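Local coordinates for putative flavoprotein (Bacteroides eggerthii, PDB 4ICI), which binds flavin mononucleotide in a flavodoxin-like fold and is probably an electron-transfer flavoprotein or flavin-dependent oxidoreductase, at residues F109-S114 with K140-L145. Numbering follows the deposited sequence.
Sequences FIEGHS and KTYPDL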
loop_
_atom_site.group_PDB
_atom_site.type_symbol
_atom_site.label_atom_id
_atom_site.label_comp_id
_atom_site.label_asym_id
_atom_site.label_seq_id
_atom_site.Cartn_x
_atom_site.Cartn_y
_atom_site.Cartn_z
ATOM N N PHE A 109 -1.534 0.363 9.246
ATOM C CA PHE A 109 -1.339 1.713 8.773
ATOM C C PHE A 109 -2.650 2.509 8.704
ATOM O O PHE A 109 -2.758 3.632 9.257
ATOM C CB PHE A 109 -0.671 1.724 7.388
ATOM C CG PHE A 109 -0.653 3.091 6.770
ATOM C CD1 PHE A 109 0.182 4.078 7.263
ATOM C CD2 PHE A 109 -1.489 3.394 5.676
ATOM C CE1 PHE A 109 0.173 5.352 6.713
ATOM C CE2 PHE A 109 -1.490 4.670 5.157
ATOM C CZ PHE A 109 -0.669 5.629 5.673
ATOM N N ILE A 110 -3.648 1.930 8.039
ATOM C CA ILE A 110 -4.924 2.626 7.825
ATOM C C ILE A 110 -5.585 2.930 9.174
ATOM O O ILE A 110 -6.122 4.017 9.371
ATOM C CB ILE A 110 -5.847 1.816 6.915
ATOM C CG1 ILE A 110 -5.307 1.812 5.482
ATOM C CG2 ILE A 110 -7.310 2.358 6.940
ATOM C CD1 ILE A 110 -5.935 0.756 4.607
ATOM N N GLU A 111 -5.544 1.965 10.094
ATOM C CA GLU A 111 -6.227 2.129 11.367
ATOM C C GLU A 111 -5.512 3.078 12.337
ATOM O O GLU A 111 -6.113 3.599 13.304
ATOM C CB GLU A 111 -6.487 0.757 11.992
ATOM C CG GLU A 111 -7.479 -0.036 11.199
ATOM C CD GLU A 111 -7.689 -1.450 11.668
ATOM O OE1 GLU A 111 -7.165 -1.818 12.762
ATOM O OE2 GLU A 111 -8.395 -2.185 10.935
ATOM N N GLY A 112 -4.246 3.344 12.078
ATOM C CA GLY A 112 -3.447 4.192 12.938
ATOM C C GLY A 112 -3.257 5.622 12.461
ATOM O O GLY A 112 -2.634 6.427 13.156
ATOM N N HIS A 113 -3.736 5.930 11.251
ATOM C CA HIS A 113 -3.615 7.260 10.666
ATOM C C HIS A 113 -5.014 7.743 10.267
ATOM O O HIS A 113 -5.749 6.989 9.654
ATOM C CB HIS A 113 -2.694 7.212 9.447
ATOM C CG HIS A 113 -1.257 6.910 9.770
ATOM N ND1 HIS A 113 -0.799 5.642 10.052
ATOM C CD2 HIS A 113 -0.171 7.718 9.837
ATOM C CE1 HIS A 113 0.501 5.684 10.285
ATOM N NE2 HIS A 113 0.909 6.935 10.162
ATOM N N SER A 114 -5.377 8.979 10.582
ATOM C CA SER A 114 -6.654 9.512 10.134
ATOM C C SER A 114 -6.572 9.839 8.648
ATOM O O SER A 114 -5.765 10.673 8.236
ATOM C CB SER A 114 -7.066 10.754 10.907
ATOM O OG SER A 114 -8.335 11.194 10.412
ATOM N N LYS A 140 -14.025 -2.533 1.066
ATOM C CA LYS A 140 -15.098 -3.069 1.892
ATOM C C LYS A 140 -14.784 -2.999 3.383
ATOM O O LYS A 140 -15.679 -2.854 4.213
ATOM C CB LYS A 140 -15.439 -4.494 1.478
ATOM C CG LYS A 140 -16.109 -4.614 0.112
ATOM C CD LYS A 140 -16.340 -6.069 -0.274
ATOM C CE LYS A 140 -17.086 -6.220 -1.581
ATOM N NZ LYS A 140 -18.493 -5.693 -1.454
ATOM N N THR A 141 -13.506 -3.129 3.725
ATOM C CA THR A 141 -13.086 -3.040 5.133
ATOM C C THR A 141 -13.163 -1.606 5.680
ATOM O O THR A 141 -13.520 -1.390 6.846
ATOM C CB THR A 141 -11.642 -3.575 5.323
ATOM O OG1 THR A 141 -11.542 -4.886 4.757
ATOM C CG2 THR A 141 -11.261 -3.611 6.809
ATOM N N TYR A 142 -12.878 -0.633 4.814
ATOM C CA TYR A 142 -12.791 0.782 5.211
ATOM C C TYR A 142 -13.691 1.624 4.309
ATOM O O TYR A 142 -13.226 2.488 3.545
ATOM C CB TYR A 142 -11.363 1.265 5.158
ATOM C CG TYR A 142 -10.449 0.414 6.016
ATOM C CD1 TYR A 142 -10.545 0.435 7.390
ATOM C CD2 TYR A 142 -9.491 -0.419 5.436
ATOM C CE1 TYR A 142 -9.742 -0.394 8.188
ATOM C CE2 TYR A 142 -8.687 -1.233 6.211
ATOM C CZ TYR A 142 -8.807 -1.210 7.593
ATOM O OH TYR A 142 -8.015 -2.017 8.373
ATOM N N PRO A 143 -15.001 1.393 4.382
ATOM C CA PRO A 143 -15.899 2.002 3.400
ATOM C C PRO A 143 -16.130 3.495 3.579
ATOM O O PRO A 143 -16.635 4.140 2.646
ATOM C CB PRO A 143 -17.211 1.234 3.616
ATOM C CG PRO A 143 -17.169 0.869 5.048
ATOM C CD PRO A 143 -15.733 0.430 5.203
ATOM N N ASP A 144 -15.757 4.040 4.730
ATOM C CA ASP A 144 -15.890 5.476 4.971
ATOM C C ASP A 144 -14.827 6.291 4.286
ATOM O O ASP A 144 -14.978 7.498 4.152
ATOM C CB ASP A 144 -15.866 5.814 6.459
ATOM C CG ASP A 144 -17.046 5.305 7.205
ATOM O OD1 ASP A 144 -18.188 5.436 6.759
ATOM O OD2 ASP A 144 -16.833 4.766 8.307
ATOM N N LEU A 145 -13.744 5.656 3.834
ATOM C CA LEU A 145 -12.712 6.380 3.101
ATOM C C LEU A 145 -13.073 6.637 1.659
ATOM O O LEU A 145 -13.865 5.901 1.060
ATOM C CB LEU A 145 -11.362 5.629 3.171
ATOM C CG LEU A 145 -10.868 5.339 4.584
ATOM C CD1 LEU A 145 -9.498 4.623 4.537
ATOM C CD2 LEU A 145 -10.787 6.631 5.415
#
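Ile110 and Tyr142 meet methyl to ring face, the apolar half of a contact that joins the C-terminal ends of helices 104-112 and 132-141. CG2 of Ile110 stands 3.6 Å from the centroid of the Tyr142 ring and 3° off its normal, a CH-pi contact with the methyl almost directly over the ring centre. With CG1 of Ile110 beside the backbone N (chi1 -70°), CG2 lies anti to that N and is directed at the ring, while the CG1 arm carries Ile110 CD1 to 3.8 Å from Tyr142 CE2. Thr141 CG2 sits against the opposite face, offset toward the rim, and the ring is thus sandwiched between two methyl groups. Leu145 extends the apolar patch, its CD1 4.0 Å from CG2 of Ile110. It is brought there by the type I turn Tyr142-Leu145, which follows helix 132-141 and leads into strand 146-152.

The polar half lies at the edge of the same ring. Tyr142 OH donates to Glu111 OE2 at 2.6 Å, a short bond. Glu111 OE2 lies in the ring plane, but the hydroxyl meets it from above the carboxylate plane, 36° out of it; the two planes are steeply turned against each other. Glu111 reaches it with an extended chain, and its CG passes 3.8 Å from CE1 of Tyr142. The carboxylate has a second partner in Arg75, salt-bridged to OE1, and Tyr142 OH is also hydrogen-bonded to ND2 of Asn107, one turn earlier in helix 104-112.

Replacing Tyr142 by an alanine would probably leave Glu111 OE2 without its phenol donor and open a gap beside Ile110. As in other flavodoxin-like alpha/beta folds, these helices flank a parallel sheet; here one amphipathic aromatic just beyond helix 132-141 carries most of the link, packing by its face and bonding at its edge, with Leu145 adding to the apolar part. Arginine and phenol together would be expected to favour a charged carboxylate on Glu111.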